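PDB 5HX0: sialidase domain-containing protein from Dyadobacter fermentans, which is of unknown function but folds as a six-bladed beta-propeller of the sialidase type, which suggests a role in binding or processing carbohydrates. Local coordinates for residues I50-K55 against G389-I394. Sequence-based numbering, arbitrary orientation.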
ATOM      1  N   ILE A  50       3.797 -20.746  -8.182  1.00 11.61           N
ATOM      2  CA  ILE A  50       2.878 -20.315  -7.146  1.00 13.04           C
ATOM      3  C   ILE A  50       2.289 -18.944  -7.456  1.00 11.50           C
ATOM      4  O   ILE A  50       1.090 -18.730  -7.296  1.00 12.40           O
ATOM      5  CB  ILE A  50       3.594 -20.336  -5.774  1.00 10.10           C
ATOM      6  CG1 ILE A  50       3.913 -21.787  -5.392  1.00 10.99           C
ATOM      7  CG2 ILE A  50       2.754 -19.613  -4.675  1.00  7.78           C
ATOM      8  CD1 ILE A  50       4.593 -21.951  -4.041  1.00 12.04           C
ATOM      9  N   TYR A  51       3.108 -18.010  -7.932  1.00  9.76           N
ATOM     10  CA  TYR A  51       2.600 -16.711  -8.371  1.00  9.90           C
ATOM     11  C   TYR A  51       3.591 -16.114  -9.345  1.00 12.02           C
ATOM     12  O   TYR A  51       4.788 -16.028  -9.038  1.00 13.18           O
ATOM     13  CB  TYR A  51       2.377 -15.730  -7.211  1.00 11.65           C
ATOM     14  CG  TYR A  51       1.976 -14.373  -7.732  1.00 11.63           C
ATOM     15  CD1 TYR A  51       0.686 -14.143  -8.195  1.00 12.30           C
ATOM     16  CD2 TYR A  51       2.913 -13.341  -7.856  1.00 11.70           C
ATOM     17  CE1 TYR A  51       0.330 -12.909  -8.720  1.00 13.85           C
ATOM     18  CE2 TYR A  51       2.560 -12.105  -8.370  1.00 11.01           C
ATOM     19  CZ  TYR A  51       1.270 -11.893  -8.796  1.00 11.42           C
ATOM     20  OH  TYR A  51       0.924 -10.659  -9.311  1.00 13.25           O
ATOM     21  N   ARG A  52       3.087 -15.702 -10.512  1.00  8.85           N
ATOM     22  CA  ARG A  52       3.927 -15.164 -11.575  1.00 10.43           C
ATOM     23  C   ARG A  52       3.153 -14.105 -12.339  1.00 11.68           C
ATOM     24  O   ARG A  52       2.048 -14.369 -12.821  1.00 12.98           O
ATOM     25  CB  ARG A  52       4.374 -16.276 -12.543  1.00 11.78           C
ATOM     26  CG  ARG A  52       5.244 -15.756 -13.692  1.00 13.47           C
ATOM     27  CD  ARG A  52       5.471 -16.838 -14.769  1.00 16.20           C
ATOM     28  NE  ARG A  52       6.327 -16.390 -15.879  1.00 17.86           N
ATOM     29  CZ  ARG A  52       5.939 -15.613 -16.891  1.00 19.02           C
ATOM     30  NH1 ARG A  52       4.704 -15.144 -16.954  1.00 14.92           N
ATOM     31  NH2 ARG A  52       6.802 -15.298 -17.850  1.00 14.58           N
ATOM     32  N   ASN A  53       3.756 -12.933 -12.496  1.00 11.04           N
ATOM     33  CA  ASN A  53       3.146 -11.859 -13.273  1.00 12.35           C
ATOM     34  C   ASN A  53       4.280 -10.976 -13.779  1.00 12.64           C
ATOM     35  O   ASN A  53       5.021 -10.403 -12.977  1.00 15.70           O
ATOM     36  CB  ASN A  53       2.147 -11.060 -12.419  1.00 15.82           C
ATOM     37  CG  ASN A  53       1.449  -9.959 -13.216  1.00 19.72           C
ATOM     38  OD1 ASN A  53       2.065  -9.328 -14.072  1.00 13.97           O
ATOM     39  ND2 ASN A  53       0.157  -9.726 -12.933  1.00 18.91           N
ATOM     40  N   GLU A  54       4.412 -10.866 -15.104  1.00 13.93           N
ATOM     41  CA  GLU A  54       5.548 -10.162 -15.696  1.00 15.91           C
ATOM     42  C   GLU A  54       5.633  -8.693 -15.301  1.00 17.07           C
ATOM     43  O   GLU A  54       6.704  -8.095 -15.437  1.00 17.42           O
ATOM     44  CB  GLU A  54       5.496 -10.273 -17.225  1.00 17.26           C
ATOM     45  CG  GLU A  54       5.878 -11.628 -17.721  1.00 30.50           C
ATOM     46  CD  GLU A  54       5.656 -11.766 -19.218  1.00 42.87           C
ATOM     47  OE1 GLU A  54       5.308 -10.751 -19.866  1.00 40.10           O
ATOM     48  OE2 GLU A  54       5.810 -12.895 -19.729  1.00 45.09           O
ATOM     49  N   LYS A  55       4.556  -8.100 -14.816  1.00 13.47           N
ATOM     50  CA  LYS A  55       4.623  -6.715 -14.367  1.00 17.47           C
ATOM     51  C   LYS A  55       5.230  -6.563 -12.975  1.00 16.11           C
ATOM     52  O   LYS A  55       5.414  -5.426 -12.534  1.00 15.25           O
ATOM     53  CB  LYS A  55       3.217  -6.095 -14.385  1.00 16.62           C
ATOM     54  CG  LYS A  55       2.618  -6.015 -15.795  1.00 20.67           C
ATOM     55  CD  LYS A  55       1.324  -5.205 -15.768  1.00 28.68           C
ATOM     56  CE  LYS A  55       0.521  -5.353 -17.069  1.00 40.13           C
ATOM     57  NZ  LYS A  55       1.389  -5.371 -18.282  1.00 41.06           N
ATOM     58  N   GLY A 389      15.367 -14.968 -19.191  1.00 22.94           N
ATOM     59  CA  GLY A 389      14.378 -14.116 -19.802  1.00 25.73           C
ATOM     60  C   GLY A 389      13.084 -13.957 -19.037  1.00 27.51           C
ATOM     61  O   GLY A 389      12.180 -13.290 -19.538  1.00 23.83           O
ATOM     62  N   GLY A 390      12.954 -14.539 -17.841  1.00 18.11           N
ATOM     63  CA  GLY A 390      11.701 -14.486 -17.127  1.00 20.71           C
ATOM     64  C   GLY A 390      11.721 -13.584 -15.900  1.00 18.82           C
ATOM     65  O   GLY A 390      12.776 -13.176 -15.408  1.00 16.62           O
ATOM     66  N   PRO A 391      10.538 -13.292 -15.373  1.00 16.94           N
ATOM     67  CA  PRO A 391      10.419 -12.448 -14.173  1.00 13.59           C
ATOM     68  C   PRO A 391      10.712 -13.197 -12.872  1.00 13.16           C
ATOM     69  O   PRO A 391      10.702 -14.429 -12.803  1.00 13.65           O
ATOM     70  CB  PRO A 391       8.949 -12.033 -14.205  1.00 13.06           C
ATOM     71  CG  PRO A 391       8.259 -13.243 -14.837  1.00 13.41           C
ATOM     72  CD  PRO A 391       9.233 -13.771 -15.866  1.00 15.70           C
ATOM     73  N   GLN A 392      10.955 -12.419 -11.819  1.00 11.12           N
ATOM     74  CA  GLN A 392      11.032 -12.984 -10.475  1.00 11.32           C
ATOM     75  C   GLN A 392       9.628 -13.401 -10.027  1.00 11.78           C
ATOM     76  O   GLN A 392       8.713 -12.571  -9.970  1.00 11.47           O
ATOM     77  CB  GLN A 392      11.629 -11.965  -9.503  1.00  9.46           C
ATOM     78  CG  GLN A 392      13.147 -12.010  -9.403  1.00 12.08           C
ATOM     79  CD  GLN A 392      13.841 -11.655 -10.710  1.00 19.34           C
ATOM     80  OE1 GLN A 392      13.364 -10.815 -11.469  1.00 16.15           O
ATOM     81  NE2 GLN A 392      14.976 -12.301 -10.982  1.00 12.88           N
ATOM     82  N   HIS A 393       9.450 -14.686  -9.733  1.00  9.24           N
ATOM     83  CA  HIS A 393       8.145 -15.234  -9.378  1.00 12.36           C
ATOM     84  C   HIS A 393       8.303 -16.175  -8.184  1.00 11.14           C
ATOM     85  O   HIS A 393       9.416 -16.601  -7.837  1.00 13.18           O
ATOM     86  CB  HIS A 393       7.510 -15.960 -10.589  1.00 10.22           C
ATOM     87  CG  HIS A 393       8.300 -17.137 -11.090  1.00 12.57           C
ATOM     88  ND1 HIS A 393       9.404 -17.008 -11.909  1.00 14.45           N
ATOM     89  CD2 HIS A 393       8.139 -18.466 -10.888  1.00 10.50           C
ATOM     90  CE1 HIS A 393       9.890 -18.207 -12.186  1.00 12.75           C
ATOM     91  NE2 HIS A 393       9.152 -19.109 -11.562  1.00 11.46           N
ATOM     92  N   ILE A 394       7.181 -16.513  -7.552  1.00 10.67           N
ATOM     93  CA  ILE A 394       7.174 -17.526  -6.494  1.00  8.66           C
ATOM     94  C   ILE A 394       6.973 -18.903  -7.128  1.00  9.18           C
ATOM     95  O   ILE A 394       6.095 -19.094  -7.971  1.00 10.78           O
ATOM     96  CB  ILE A 394       6.073 -17.240  -5.456  1.00  7.82           C
ATOM     97  CG1 ILE A 394       6.043 -15.727  -5.090  1.00 12.87           C
ATOM     98  CG2 ILE A 394       6.258 -18.156  -4.214  1.00  6.06           C
ATOM     99  CD1 ILE A 394       7.390 -15.187  -4.546  1.00 10.11           C
TER
HETATM  100  O   HOH W   1       6.315 -12.288 -11.085  1.00 12.88           O
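A classic beta bulge joins Ile50 and Tyr51 to Ile394 where the N-terminal strand 42-51 closes the propeller by pairing antiparallel with the C-terminal strand 393-401. Ile394 O accepts two bonds, from Ile50 N (2.8 Å) and Tyr51 N (3.2 Å), both donors lying out of the carbonyl plane on the same face. Ile394 N returns a bond to Tyr51 O at 2.9 Å. Beside the bulge, Ile394 CG2 packs against CB and CG2 of Ile50, 3.8 Å from each. Beyond the bridge the chains separate enough to admit a water that accepts from Asn53 N and sits 2.7 Å from Gln392 O. Arg52, with CG anti to the backbone N (chi1 179°) and its chain extended to NE, runs past His393 CB and across the Pro391 ring. Pro391 CG lies 3.6 Å above one face of the guanidinium, toward its rim, while Glu54 OE2 meets Arg52 NH2 in the guanidinium plane in a salt bridge (3.2 Å), which limits rotation of the group. The His393 ring is fixed by a nearly straight bond from ND1 to Pro391 O (174°). Strand 393-401 continues the sheet to strand 378-385, whose Tyr384 touches Ile394. Leu73 and Phe75 of the next blade, on strand 71-79, also pack on Ile394, and Arg77 of that strand hydrogen-bonds Tyr51 OH.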